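PDB 3MYR: hydrogenase (NiFe) small subunit HydA from Allochromatium vinosum, which probably relays electrons, through two [4Fe-4S] clusters and one [3Fe-4S] cluster, between the large subunit of a heterodimeric [NiFe] hydrogenase and an external electron acceptor. Local coordinates for residues S5-S10 / M98-H103; T18-R23 / M231-G236; Y41-Q46 / A52-R57. One frame throughout, in Å; residues are numbered along the deposited sequence.

Contact 1. Residues S5-S10 / M98-H103; sequences SVIWLS and METVEH
Thr100, near the end of helix 93-101, meets both Ile7 and Leu9 of strand 5-10 in van der Waals contact, without a polar bond between the segments. All three side chains are buried, and each strand residue reaches toward the threonine tip to tip. The torsion of Thr100 sorts its two branches: with chi1 at -53°, CG2 stands anti to the backbone N and is delivered to the strand, whereas OG1 sits beside that N and hydrogen-bonds to Ile96 O, one turn back in the helix. The hydroxyl is therefore satisfied within its own helix, and CG2 and CB do most of the packing. Ile7 answers with its short branch, CG2 lying 4.1 Å from Thr100 CG2. Ile7 CD1, ending the longer arm, comes nearly as close, 4.3 Å from Thr100 CG2.

Leu9 CD1 comes closer, 3.9 Å from Thr100 CB and the same from Thr100 CG2. Because chi2 is 176°, CD1 continues the line of the leucine chain outward from the strand and arrives end-on at the threonine fork. The touching residues are two apart in the strand, as alternation requires, and Trp8 between them points to the other side of the sheet.

Strand 5-10 runs parallel to both of its neighbours, strands 38-41 and 69-77. On the side of Ile7 and Leu9, helix 50-63 joins helix 93-101, with Met61 against Ile7 and Arg57 against Thr100. The opposite side is covered by helix 16-23, whose Thr18 and Leu21 pack on Trp8, giving the helix-sheet-helix layering of a flavodoxin-like domain.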
ATOM      1  N   SER A   5       0.395 -26.579   6.773  1.00 25.40           N
ATOM      2  CA  SER A   5      -0.201 -25.342   7.256  1.00 25.09           C
ATOM      3  C   SER A   5       0.780 -24.168   7.404  1.00 25.90           C
ATOM      4  O   SER A   5       1.932 -24.347   7.874  1.00 23.82           O
ATOM      5  CB  SER A   5      -0.864 -25.610   8.573  1.00 25.43           C
ATOM      6  OG  SER A   5      -1.381 -24.404   9.128  1.00 29.23           O
ATOM      7  N   VAL A   6       0.324 -22.982   6.958  1.00 25.22           N
ATOM      8  CA  VAL A   6       1.120 -21.755   7.027  1.00 22.88           C
ATOM      9  C   VAL A   6       0.328 -20.621   7.692  1.00 22.49           C
ATOM     10  O   VAL A   6      -0.831 -20.361   7.337  1.00 22.57           O
ATOM     11  CB  VAL A   6       1.593 -21.333   5.648  1.00 22.26           C
ATOM     12  CG1 VAL A   6       2.316 -19.963   5.768  1.00 23.39           C
ATOM     13  CG2 VAL A   6       2.533 -22.440   5.037  1.00 22.61           C
ATOM     14  N   ILE A   7       0.884 -20.036   8.746  1.00 20.34           N
ATOM     15  CA  ILE A   7       0.257 -18.940   9.420  1.00 18.34           C
ATOM     16  C   ILE A   7       1.124 -17.689   9.200  1.00 22.30           C
ATOM     17  O   ILE A   7       2.336 -17.711   9.504  1.00 21.35           O
ATOM     18  CB  ILE A   7       0.160 -19.184  10.912  1.00 19.92           C
ATOM     19  CG1 ILE A   7      -0.882 -20.323  11.154  1.00 25.12           C
ATOM     20  CG2 ILE A   7      -0.442 -17.880  11.616  1.00 15.51           C
ATOM     21  CD1 ILE A   7      -0.924 -20.786  12.638  1.00 25.92           C
ATOM     22  N   TRP A   8       0.511 -16.637   8.638  1.00 21.85           N
ATOM     23  CA  TRP A   8       1.206 -15.411   8.282  1.00 21.25           C
ATOM     24  C   TRP A   8       0.858 -14.361   9.342  1.00 21.50           C
ATOM     25  O   TRP A   8      -0.326 -13.967   9.463  1.00 22.44           O
ATOM     26  CB  TRP A   8       0.797 -14.944   6.876  1.00 19.25           C
ATOM     27  CG  TRP A   8       1.681 -13.816   6.411  1.00 22.00           C
ATOM     28  CD1 TRP A   8       1.696 -12.517   6.905  1.00 25.85           C
ATOM     29  CD2 TRP A   8       2.668 -13.852   5.370  1.00 24.42           C
ATOM     30  NE1 TRP A   8       2.574 -11.745   6.176  1.00 24.98           N
ATOM     31  CE2 TRP A   8       3.202 -12.545   5.254  1.00 22.72           C
ATOM     32  CE3 TRP A   8       3.104 -14.850   4.457  1.00 23.49           C
ATOM     33  CZ2 TRP A   8       4.149 -12.209   4.273  1.00 20.91           C
ATOM     34  CZ3 TRP A   8       4.099 -14.531   3.567  1.00 20.99           C
ATOM     35  CH2 TRP A   8       4.589 -13.202   3.462  1.00 23.83           C
ATOM     36  N   LEU A   9       1.844 -13.936  10.143  1.00 19.47           N
ATOM     37  CA  LEU A   9       1.581 -12.890  11.169  1.00 19.36           C
ATOM     38  C   LEU A   9       2.082 -11.581  10.647  1.00 20.24           C
ATOM     39  O   LEU A   9       3.260 -11.481  10.196  1.00 20.87           O
ATOM     40  CB  LEU A   9       2.319 -13.217  12.480  1.00 19.51           C
ATOM     41  CG  LEU A   9       1.981 -14.592  13.118  1.00 22.23           C
ATOM     42  CD1 LEU A   9       2.843 -14.872  14.361  1.00 18.38           C
ATOM     43  CD2 LEU A   9       0.496 -14.524  13.428  1.00 19.49           C
ATOM     44  N   SER A  10       1.248 -10.547  10.717  1.00 20.02           N
ATOM     45  CA  SER A  10       1.639  -9.201  10.232  1.00 21.73           C
ATOM     46  C   SER A  10       1.719  -8.262  11.428  1.00 20.62           C
ATOM     47  O   SER A  10       0.707  -8.054  12.100  1.00 20.60           O
ATOM     48  CB  SER A  10       0.549  -8.688   9.249  1.00 22.08           C
ATOM     49  OG  SER A  10       0.501  -9.572   8.160  1.00 30.16           O
ATOM     50  N   MET A  98       4.631 -15.004  20.579  1.00 20.80           N
ATOM     51  CA  MET A  98       5.168 -16.053  21.420  1.00 22.22           C
ATOM     52  C   MET A  98       4.187 -17.202  21.431  1.00 24.24           C
ATOM     53  O   MET A  98       4.596 -18.354  21.357  1.00 24.33           O
ATOM     54  CB  MET A  98       5.491 -15.571  22.875  1.00 21.89           C
ATOM     55  CG  MET A  98       6.624 -14.463  22.912  1.00 24.79           C
ATOM     56  SD  MET A  98       8.020 -14.813  21.816  1.00 27.41           S
ATOM     57  CE  MET A  98       8.782 -16.134  22.810  1.00 25.95           C
ATOM     58  N   GLU A  99       2.883 -16.907  21.466  1.00 24.77           N
ATOM     59  CA  GLU A  99       1.902 -18.001  21.529  1.00 26.19           C
ATOM     60  C   GLU A  99       1.827 -18.765  20.149  1.00 26.21           C
ATOM     61  O   GLU A  99       1.713 -19.974  20.133  1.00 25.54           O
ATOM     62  CB  GLU A  99       0.553 -17.439  21.976  1.00 27.56           C
ATOM     63  CG  GLU A  99      -0.659 -18.097  21.334  1.00 40.67           C
ATOM     64  CD  GLU A  99      -1.983 -17.285  21.495  1.00 51.74           C
ATOM     65  OE1 GLU A  99      -2.445 -17.166  22.658  1.00 61.42           O
ATOM     66  OE2 GLU A  99      -2.550 -16.777  20.480  1.00 44.78           O
ATOM     67  N   THR A 100       1.987 -18.084  19.010  1.00 23.21           N
ATOM     68  CA  THR A 100       1.851 -18.745  17.739  1.00 23.86           C
ATOM     69  C   THR A 100       3.122 -19.540  17.370  1.00 25.14           C
ATOM     70  O   THR A 100       3.032 -20.640  16.810  1.00 26.21           O
ATOM     71  CB  THR A 100       1.588 -17.703  16.663  1.00 23.77           C
ATOM     72  OG1 THR A 100       0.474 -16.912  17.087  1.00 25.38           O
ATOM     73  CG2 THR A 100       1.251 -18.335  15.357  1.00 27.66           C
ATOM     74  N   VAL A 101       4.306 -19.044  17.728  1.00 23.65           N
ATOM     75  CA  VAL A 101       5.527 -19.781  17.371  1.00 22.50           C
ATOM     76  C   VAL A 101       5.740 -20.976  18.321  1.00 24.27           C
ATOM     77  O   VAL A 101       6.496 -21.860  17.992  1.00 23.64           O
ATOM     78  CB  VAL A 101       6.824 -18.922  17.307  1.00 20.93           C
ATOM     79  CG1 VAL A 101       6.630 -17.702  16.392  1.00 21.42           C
ATOM     80  CG2 VAL A 101       7.256 -18.478  18.715  1.00 21.66           C
ATOM     81  N   GLU A 102       5.101 -21.009  19.480  1.00 25.58           N
ATOM     82  CA  GLU A 102       5.432 -22.050  20.476  1.00 27.66           C
ATOM     83  C   GLU A 102       5.421 -23.483  19.890  1.00 29.03           C
ATOM     84  O   GLU A 102       6.344 -24.227  20.082  1.00 25.76           O
ATOM     85  CB  GLU A 102       4.512 -22.022  21.699  1.00 30.71           C
ATOM     86  CG  GLU A 102       5.087 -22.975  22.785  1.00 37.39           C
ATOM     87  CD  GLU A 102       4.297 -22.964  24.060  1.00 52.80           C
ATOM     88  OE1 GLU A 102       4.835 -23.494  25.063  1.00 58.78           O
ATOM     89  OE2 GLU A 102       3.143 -22.450  24.071  1.00 55.27           O
ATOM     90  N   HIS A 103       4.454 -23.796  19.054  1.00 28.83           N
ATOM     91  CA  HIS A 103       4.391 -25.139  18.454  1.00 29.07           C
ATOM     92  C   HIS A 103       4.604 -25.180  16.958  1.00 28.67           C
ATOM     93  O   HIS A 103       4.202 -26.157  16.328  1.00 27.56           O
ATOM     94  CB  HIS A 103       3.022 -25.752  18.818  1.00 29.28           C
ATOM     95  CG  HIS A 103       2.850 -25.942  20.306  1.00 33.79           C
ATOM     96  ND1 HIS A 103       3.698 -26.753  21.054  1.00 39.96           N
ATOM     97  CD2 HIS A 103       2.022 -25.335  21.196  1.00 33.79           C
ATOM     98  CE1 HIS A 103       3.361 -26.675  22.334  1.00 39.98           C
ATOM     99  NE2 HIS A 103       2.328 -25.846  22.443  1.00 41.62           N
TER

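Contact 2. Residues T18-R23 / M231-G236; sequences TESLTR and MKWNDG. With F3S (Fe3-s4 cluster), chain K.
The pocket of the [3Fe-4S] cluster borders on the cluster-binding N-terminal domain here: a loop carrying Trp233 and Asn234 rests against helix 16-23, whose first turn holds Cys17, a ligand of the first [4Fe-4S] cluster. Trp233 faces two ways. The indole NE1 lies 3.6 Å from sulfur S4 of the cluster, while the far side of the benzo ring, at CZ3, comes to 4.5 Å from Ser20 OG, an oblique approach. That hydroxyl is hydrogen-bonded to Pro149 O.

Arg23 and Asn234 lie alongside each other, pointing the same way, with guanidinium and amide planes 19° apart. The touch is made by the arginine stem, Arg23 CB being 4.1 Å from Asn234 ND2. Asn234 ND2 donates both to Asn212 O of the large subunit and to a water oxygen 3.0 Å away; that water in turn gives a weak bond to Arg23 O.

A bend at chi2 (-62°) folds the arginine back along its own helix to Glu19. Arg23 NH1 bonds Glu19 OE2 at 2.7 Å and 167°, in the guanidinium plane, and NH2 adds a weak second bond to the same oxygen. A leucine in place of Arg23 would probably leave the buried Glu19 carboxylate without its balancing charge and free to turn.

Thr22 O is hydrogen-bonded to Gln198 and Arg199 of the large subunit. Pro151, at the start of helix 151-164, touches Ser20, Arg23 and Trp233 alike, and Leu21 and Thr22 meet Leu29 of helix 29-36.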
ATOM      1  N   THR A  18       4.188  -8.691   1.901  1.00 17.41           N
ATOM      2  CA  THR A  18       3.097  -9.441   1.295  1.00 18.94           C
ATOM      3  C   THR A  18       2.905  -9.078  -0.190  1.00 17.64           C
ATOM      4  O   THR A  18       2.691  -9.949  -1.025  1.00 18.90           O
ATOM      5  CB  THR A  18       1.739  -9.166   2.107  1.00 20.01           C
ATOM      6  OG1 THR A  18       1.836  -9.936   3.310  1.00 19.84           O
ATOM      7  CG2 THR A  18       0.506  -9.601   1.261  1.00 17.66           C
ATOM      8  N   GLU A  19       3.035  -7.780  -0.524  1.00 17.55           N
ATOM      9  CA  GLU A  19       2.871  -7.389  -1.922  1.00 17.28           C
ATOM     10  C   GLU A  19       3.944  -8.102  -2.702  1.00 18.75           C
ATOM     11  O   GLU A  19       3.684  -8.568  -3.785  1.00 19.97           O
ATOM     12  CB  GLU A  19       2.995  -5.864  -2.157  1.00 14.24           C
ATOM     13  CG  GLU A  19       1.783  -5.149  -1.574  1.00 16.80           C
ATOM     14  CD  GLU A  19       0.561  -5.154  -2.505  1.00 26.22           C
ATOM     15  OE1 GLU A  19      -0.460  -4.595  -2.062  1.00 32.97           O
ATOM     16  OE2 GLU A  19       0.584  -5.603  -3.683  1.00 23.17           O
ATOM     17  N   SER A  20       5.161  -8.131  -2.162  1.00 17.70           N
ATOM     18  CA  SER A  20       6.272  -8.749  -2.885  1.00 17.74           C
ATOM     19  C   SER A  20       5.906 -10.227  -3.192  1.00 16.49           C
ATOM     20  O   SER A  20       6.030 -10.724  -4.323  1.00 18.28           O
ATOM     21  CB  SER A  20       7.557  -8.712  -2.039  1.00 14.12           C
ATOM     22  OG  SER A  20       8.600  -9.283  -2.789  1.00 19.29           O
ATOM     23  N   LEU A  21       5.463 -10.943  -2.171  1.00 16.48           N
ATOM     24  CA  LEU A  21       5.020 -12.340  -2.332  1.00 17.28           C
ATOM     25  C   LEU A  21       4.016 -12.488  -3.491  1.00 17.43           C
ATOM     26  O   LEU A  21       4.083 -13.449  -4.247  1.00 16.35           O
ATOM     27  CB  LEU A  21       4.327 -12.821  -1.033  1.00 16.37           C
ATOM     28  CG  LEU A  21       3.629 -14.202  -1.075  1.00 23.69           C
ATOM     29  CD1 LEU A  21       4.576 -15.378  -1.338  1.00 25.58           C
ATOM     30  CD2 LEU A  21       2.778 -14.425   0.228  1.00 26.91           C
ATOM     31  N   THR A  22       3.049 -11.568  -3.598  1.00 17.21           N
ATOM     32  CA  THR A  22       2.067 -11.641  -4.737  1.00 19.14           C
ATOM     33  C   THR A  22       2.712 -11.350  -6.082  1.00 18.89           C
ATOM     34  O   THR A  22       2.161 -11.724  -7.111  1.00 17.98           O
ATOM     35  CB  THR A  22       0.853 -10.639  -4.619  1.00 19.30           C
ATOM     36  OG1 THR A  22       1.329  -9.319  -4.925  1.00 16.20           O
ATOM     37  CG2 THR A  22       0.230 -10.657  -3.229  1.00 16.63           C
ATOM     38  N   ARG A  23       3.905 -10.742  -6.084  1.00 16.84           N
ATOM     39  CA  ARG A  23       4.576 -10.523  -7.384  1.00 15.20           C
ATOM     40  C   ARG A  23       5.224 -11.753  -8.001  1.00 16.83           C
ATOM     41  O   ARG A  23       5.539 -11.744  -9.208  1.00 16.87           O
ATOM     42  CB  ARG A  23       5.646  -9.397  -7.326  1.00 17.43           C
ATOM     43  CG  ARG A  23       5.090  -8.039  -6.826  1.00 16.95           C
ATOM     44  CD  ARG A  23       3.980  -7.419  -7.728  1.00 19.94           C
ATOM     45  NE  ARG A  23       3.757  -6.079  -7.153  1.00 16.93           N
ATOM     46  CZ  ARG A  23       2.934  -5.758  -6.178  1.00 17.82           C
ATOM     47  NH1 ARG A  23       1.914  -6.566  -5.801  1.00 19.24           N
ATOM     48  NH2 ARG A  23       3.098  -4.556  -5.612  1.00 17.18           N
ATOM     49  N   MET A 231      19.687 -12.363  -9.797  1.00 17.66           N
ATOM     50  CA  MET A 231      18.315 -12.761 -10.089  1.00 16.94           C
ATOM     51  C   MET A 231      17.552 -11.549 -10.633  1.00 16.71           C
ATOM     52  O   MET A 231      16.694 -11.680 -11.501  1.00 17.06           O
ATOM     53  CB  MET A 231      17.635 -13.255  -8.774  1.00 17.36           C
ATOM     54  CG  MET A 231      16.196 -13.672  -9.019  1.00 18.13           C
ATOM     55  SD  MET A 231      15.417 -14.144  -7.461  1.00 19.59           S
ATOM     56  CE  MET A 231      16.510 -15.566  -6.935  1.00 14.05           C
ATOM     57  N   LYS A 232      17.851 -10.345 -10.107  1.00 15.55           N
ATOM     58  CA  LYS A 232      17.069  -9.116 -10.464  1.00 15.65           C
ATOM     59  C   LYS A 232      15.635  -9.201  -9.970  1.00 16.17           C
ATOM     60  O   LYS A 232      15.280 -10.213  -9.351  1.00 15.83           O
ATOM     61  CB  LYS A 232      17.077  -8.851 -11.975  1.00 14.82           C
ATOM     62  CG  LYS A 232      18.502  -8.720 -12.536  1.00 16.62           C
ATOM     63  CD  LYS A 232      18.395  -8.048 -13.904  1.00 19.47           C
ATOM     64  CE  LYS A 232      19.815  -8.027 -14.552  1.00 26.65           C
ATOM     65  NZ  LYS A 232      19.761  -7.431 -15.965  1.00 21.37           N
ATOM     66  N   TRP A 233      14.837  -8.132 -10.209  1.00 13.36           N
ATOM     67  CA  TRP A 233      13.528  -7.987  -9.647  1.00 14.82           C
ATOM     68  C   TRP A 233      12.413  -8.168 -10.637  1.00 15.36           C
ATOM     69  O   TRP A 233      12.542  -7.758 -11.779  1.00 17.39           O
ATOM     70  CB  TRP A 233      13.379  -6.563  -9.118  1.00 13.36           C
ATOM     71  CG  TRP A 233      13.912  -6.472  -7.745  1.00 13.10           C
ATOM     72  CD1 TRP A 233      15.272  -6.353  -7.330  1.00 13.89           C
ATOM     73  CD2 TRP A 233      13.110  -6.496  -6.583  1.00 14.35           C
ATOM     74  NE1 TRP A 233      15.297  -6.282  -5.911  1.00 16.25           N
ATOM     75  CE2 TRP A 233      13.975  -6.289  -5.459  1.00 12.00           C
ATOM     76  CE3 TRP A 233      11.690  -6.477  -6.381  1.00 14.74           C
ATOM     77  CZ2 TRP A 233      13.478  -6.283  -4.132  1.00 10.37           C
ATOM     78  CZ3 TRP A 233      11.189  -6.423  -5.024  1.00 14.65           C
ATOM     79  CH2 TRP A 233      12.092  -6.304  -3.930  1.00 15.63           C
ATOM     80  N   ASN A 234      11.279  -8.701 -10.188  1.00 14.77           N
ATOM     81  CA  ASN A 234      10.039  -8.710 -11.010  1.00 14.63           C
ATOM     82  C   ASN A 234      10.185  -9.517 -12.268  1.00 15.76           C
ATOM     83  O   ASN A 234       9.985  -9.030 -13.399  1.00 15.02           O
ATOM     84  CB  ASN A 234       9.569  -7.267 -11.308  1.00 14.93           C
ATOM     85  CG  ASN A 234       9.305  -6.464  -9.990  1.00 15.41           C
ATOM     86  OD1 ASN A 234      10.097  -5.592  -9.585  1.00 17.11           O
ATOM     87  ND2 ASN A 234       8.189  -6.781  -9.301  1.00 15.07           N
ATOM     88  N   ASP A 235      10.512 -10.778 -12.059  1.00 16.02           N
ATOM     89  CA  ASP A 235      10.754 -11.710 -13.132  1.00 19.57           C
ATOM     90  C   ASP A 235      11.917 -11.272 -14.030  1.00 19.95           C
ATOM     91  O   ASP A 235      11.764 -11.258 -15.240  1.00 20.81           O
ATOM     92  CB  ASP A 235       9.469 -11.914 -13.937  1.00 21.55           C
ATOM     93  CG  ASP A 235       9.472 -13.258 -14.677  1.00 30.32           C
ATOM     94  OD1 ASP A 235      10.382 -14.056 -14.376  1.00 36.87           O
ATOM     95  OD2 ASP A 235       8.668 -13.463 -15.586  1.00 37.49           O
ATOM     96  N   GLY A 236      13.034 -10.818 -13.424  1.00 19.48           N
ATOM     97  CA  GLY A 236      14.251 -10.557 -14.190  1.00 18.16           C
ATOM     98  C   GLY A 236      14.173  -9.231 -14.999  1.00 21.01           C
ATOM     99  O   GLY A 236      14.935  -9.055 -15.923  1.00 23.67           O
TER
HETATM  100 FE1  F3S K2003      20.223  -2.847  -2.661  1.00 14.38          FE
HETATM  101 FE3  F3S K2003      17.846  -3.505  -1.599  1.00 14.50          FE
HETATM  102 FE4  F3S K2003      18.713  -4.863  -3.645  1.00 13.78          FE
HETATM  103  S1  F3S K2003      18.633  -1.408  -1.882  1.00 16.43           S
HETATM  104  S2  F3S K2003      19.958  -3.494  -4.790  1.00 12.66           S
HETATM  105  S3  F3S K2003      19.707  -4.794  -1.631  1.00 14.26           S
HETATM  106  S4  F3S K2003      16.646  -4.284  -3.295  1.00 12.85           S
HETATM  107  O   HOH W   1       6.412  -8.778 -10.763  1.00 17.88           O

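Contact 3. Residues Y41-Q46 / A52-R57; sequences YHHTLQ and AAEAAR
Tyr41 stands between Arg57, which covers one face of its ring, and Glu54, which takes its hydroxyl. Arg57 CB sits 3.8 Å from the ring centroid, a CH-pi contact displaced toward the rim, and the rest of the arginine runs alongside the tyrosine with its guanidinium plane turned 78° from the ring. Glu54 starts out pointing away from the loop, but a bend at chi2 (-50°) curls its carboxylate back. Tyr41 OH donates to the syn lone pair of Glu54 OE1 at 2.6 Å, with ring and carboxylate nearly perpendicular.

The phenol oxygen also accepts from His43 NE2 at 2.7 Å, so it both donates one bond and accepts another. Glu54 OE2 receives Arg57 NH1 at 3.1 Å in a salt bridge, and Arg57 NH2 pairs with Glu99. Gln46 is bent over the helix, its CG 4.1 Å from Ala53 CB, while its OE1 accepts from His42 N and so ties down the loop.

Pro9 of the large subunit packs on His43 and Glu54. The arrangement belongs to a beta-alpha-beta crossover of the flavodoxin-like domain: strand 38-41 turns through this loop into helix 50-63, which leads to parallel strand 69-77.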
ATOM      1  N   TYR A  41      -4.113 -18.298   7.670  1.00 21.94           N
ATOM      2  CA  TYR A  41      -4.360 -17.000   8.258  1.00 22.59           C
ATOM      3  C   TYR A  41      -3.458 -15.974   7.601  1.00 23.46           C
ATOM      4  O   TYR A  41      -2.236 -16.190   7.480  1.00 24.04           O
ATOM      5  CB  TYR A  41      -4.048 -17.093   9.743  1.00 22.34           C
ATOM      6  CG  TYR A  41      -4.287 -15.853  10.541  1.00 24.52           C
ATOM      7  CD1 TYR A  41      -5.573 -15.538  11.063  1.00 21.82           C
ATOM      8  CD2 TYR A  41      -3.235 -14.974  10.801  1.00 25.04           C
ATOM      9  CE1 TYR A  41      -5.746 -14.441  11.839  1.00 24.90           C
ATOM     10  CE2 TYR A  41      -3.400 -13.852  11.634  1.00 26.72           C
ATOM     11  CZ  TYR A  41      -4.639 -13.599  12.147  1.00 28.78           C
ATOM     12  OH  TYR A  41      -4.776 -12.478  12.943  1.00 27.00           O
ATOM     13  N   HIS A  42      -4.050 -14.884   7.147  1.00 22.32           N
ATOM     14  CA  HIS A  42      -3.316 -13.831   6.453  1.00 22.33           C
ATOM     15  C   HIS A  42      -4.270 -12.667   6.333  1.00 23.35           C
ATOM     16  O   HIS A  42      -5.261 -12.777   5.630  1.00 22.95           O
ATOM     17  CB  HIS A  42      -2.855 -14.200   5.070  1.00 20.21           C
ATOM     18  CG  HIS A  42      -1.880 -13.196   4.519  1.00 27.33           C
ATOM     19  ND1 HIS A  42      -2.101 -11.827   4.612  1.00 26.83           N
ATOM     20  CD2 HIS A  42      -0.607 -13.344   4.064  1.00 24.48           C
ATOM     21  CE1 HIS A  42      -1.018 -11.186   4.188  1.00 32.00           C
ATOM     22  NE2 HIS A  42      -0.097 -12.082   3.861  1.00 27.44           N
ATOM     23  N   HIS A  43      -4.024 -11.633   7.118  1.00 23.99           N
ATOM     24  CA  HIS A  43      -4.899 -10.439   7.258  1.00 28.90           C
ATOM     25  C   HIS A  43      -5.251  -9.796   5.960  1.00 28.18           C
ATOM     26  O   HIS A  43      -6.350  -9.260   5.829  1.00 28.33           O
ATOM     27  CB  HIS A  43      -4.236  -9.297   8.067  1.00 28.48           C
ATOM     28  CG  HIS A  43      -4.310  -9.465   9.549  1.00 35.54           C
ATOM     29  ND1 HIS A  43      -3.940  -8.461  10.429  1.00 42.07           N
ATOM     30  CD2 HIS A  43      -4.668 -10.530  10.320  1.00 37.98           C
ATOM     31  CE1 HIS A  43      -4.062  -8.896  11.677  1.00 37.78           C
ATOM     32  NE2 HIS A  43      -4.495 -10.152  11.637  1.00 41.74           N
ATOM     33  N   THR A  44      -4.307  -9.768   5.033  1.00 26.71           N
ATOM     34  CA  THR A  44      -4.539  -9.042   3.788  1.00 26.23           C
ATOM     35  C   THR A  44      -5.620  -9.692   2.939  1.00 25.26           C
ATOM     36  O   THR A  44      -6.305  -9.007   2.172  1.00 22.08           O
ATOM     37  CB  THR A  44      -3.232  -8.862   2.965  1.00 27.05           C
ATOM     38  OG1 THR A  44      -2.248  -8.264   3.807  1.00 26.52           O
ATOM     39  CG2 THR A  44      -3.464  -7.926   1.762  1.00 29.16           C
ATOM     40  N   LEU A  45      -5.745 -11.014   3.069  1.00 23.37           N
ATOM     41  CA  LEU A  45      -6.551 -11.824   2.137  1.00 24.26           C
ATOM     42  C   LEU A  45      -7.780 -12.541   2.721  1.00 23.03           C
ATOM     43  O   LEU A  45      -8.616 -12.990   1.962  1.00 22.13           O
ATOM     44  CB  LEU A  45      -5.687 -12.864   1.430  1.00 22.05           C
ATOM     45  CG  LEU A  45      -4.582 -12.250   0.531  1.00 31.04           C
ATOM     46  CD1 LEU A  45      -3.713 -13.385   0.043  1.00 35.56           C
ATOM     47  CD2 LEU A  45      -5.173 -11.515  -0.675  1.00 26.95           C
ATOM     48  N   GLN A  46      -7.793 -12.694   4.034  1.00 22.47           N
ATOM     49  CA  GLN A  46      -8.804 -13.486   4.794  1.00 24.17           C
ATOM     50  C   GLN A  46     -10.234 -13.068   4.450  1.00 23.37           C
ATOM     51  O   GLN A  46     -10.516 -11.869   4.471  1.00 22.75           O
ATOM     52  CB  GLN A  46      -8.567 -13.259   6.286  1.00 21.34           C
ATOM     53  CG  GLN A  46      -9.070 -14.432   7.147  1.00 25.19           C
ATOM     54  CD  GLN A  46      -8.120 -15.605   7.088  1.00 30.84           C
ATOM     55  OE1 GLN A  46      -6.958 -15.436   6.752  1.00 27.98           O
ATOM     56  NE2 GLN A  46      -8.604 -16.808   7.436  1.00 27.17           N
ATOM     57  N   ALA A  52     -14.001 -14.618  13.704  1.00 24.12           N
ATOM     58  CA  ALA A  52     -13.952 -15.728  12.769  1.00 25.62           C
ATOM     59  C   ALA A  52     -12.511 -15.874  12.211  1.00 24.90           C
ATOM     60  O   ALA A  52     -12.052 -16.962  11.923  1.00 23.67           O
ATOM     61  CB  ALA A  52     -14.907 -15.497  11.616  1.00 26.60           C
ATOM     62  N   ALA A  53     -11.840 -14.755  11.986  1.00 25.33           N
ATOM     63  CA  ALA A  53     -10.459 -14.779  11.510  1.00 25.76           C
ATOM     64  C   ALA A  53      -9.515 -15.311  12.605  1.00 25.55           C
ATOM     65  O   ALA A  53      -8.692 -16.182  12.322  1.00 26.02           O
ATOM     66  CB  ALA A  53     -10.013 -13.405  11.028  1.00 22.02           C
ATOM     67  N   GLU A  54      -9.621 -14.781  13.818  1.00 25.48           N
ATOM     68  CA  GLU A  54      -8.816 -15.302  14.943  1.00 27.81           C
ATOM     69  C   GLU A  54      -9.039 -16.822  15.175  1.00 27.52           C
ATOM     70  O   GLU A  54      -8.070 -17.567  15.361  1.00 26.78           O
ATOM     71  CB  GLU A  54      -9.057 -14.515  16.233  1.00 27.41           C
ATOM     72  CG  GLU A  54      -8.580 -13.071  16.126  1.00 32.13           C
ATOM     73  CD  GLU A  54      -7.128 -13.014  15.583  1.00 39.98           C
ATOM     74  OE1 GLU A  54      -6.911 -12.416  14.490  1.00 39.30           O
ATOM     75  OE2 GLU A  54      -6.234 -13.668  16.175  1.00 39.14           O
ATOM     76  N   ALA A  55     -10.295 -17.270  15.090  1.00 26.86           N
ATOM     77  CA  ALA A  55     -10.593 -18.692  15.288  1.00 27.87           C
ATOM     78  C   ALA A  55      -9.857 -19.520  14.217  1.00 28.81           C
ATOM     79  O   ALA A  55      -9.427 -20.610  14.502  1.00 28.57           O
ATOM     80  CB  ALA A  55     -12.143 -18.961  15.273  1.00 25.81           C
ATOM     81  N   ALA A  56      -9.650 -18.985  13.009  1.00 27.64           N
ATOM     82  CA  ALA A  56      -8.982 -19.786  12.004  1.00 28.17           C
ATOM     83  C   ALA A  56      -7.503 -19.946  12.365  1.00 29.31           C
ATOM     84  O   ALA A  56      -6.916 -21.036  12.151  1.00 30.10           O
ATOM     85  CB  ALA A  56      -9.140 -19.148  10.579  1.00 27.96           C
ATOM     86  N   ARG A  57      -6.871 -18.887  12.891  1.00 25.84           N
ATOM     87  CA  ARG A  57      -5.471 -19.036  13.280  1.00 27.33           C
ATOM     88  C   ARG A  57      -5.364 -20.081  14.429  1.00 28.12           C
ATOM     89  O   ARG A  57      -4.499 -20.968  14.395  1.00 27.02           O
ATOM     90  CB  ARG A  57      -4.822 -17.695  13.675  1.00 28.04           C
ATOM     91  CG  ARG A  57      -3.518 -17.839  14.400  1.00 30.15           C
ATOM     92  CD  ARG A  57      -2.892 -16.482  14.777  1.00 34.27           C
ATOM     93  NE  ARG A  57      -3.626 -15.747  15.792  1.00 33.36           N
ATOM     94  CZ  ARG A  57      -3.491 -15.937  17.101  1.00 37.37           C
ATOM     95  NH1 ARG A  57      -4.267 -15.251  17.927  1.00 35.66           N
ATOM     96  NH2 ARG A  57      -2.614 -16.820  17.598  1.00 33.63           N
TER

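Contacts 1 and 3 are neighbours, their centres 12 Å apart, whereas contact 2 lies 24 Å from each. Contact 3 is local and nested within the loops closed by the other two, while contacts 1 and 2 cross along the chain. Strand 5-10 and the residues after strand 38-41 connect them: Trp8 stacks on His42, which hydrogen-bonds to Thr18 of helix 16-23. Contact 1 sets helix 93-101 against strand 5-10, and contact 3 holds helix 50-63 to the end of strand 38-41 and the loop after it, both on one side of the mostly parallel sheet. Both are internal to the domain holding the first [4Fe-4S] cluster; contact 2 joins it to the loop lining the [3Fe-4S] pocket.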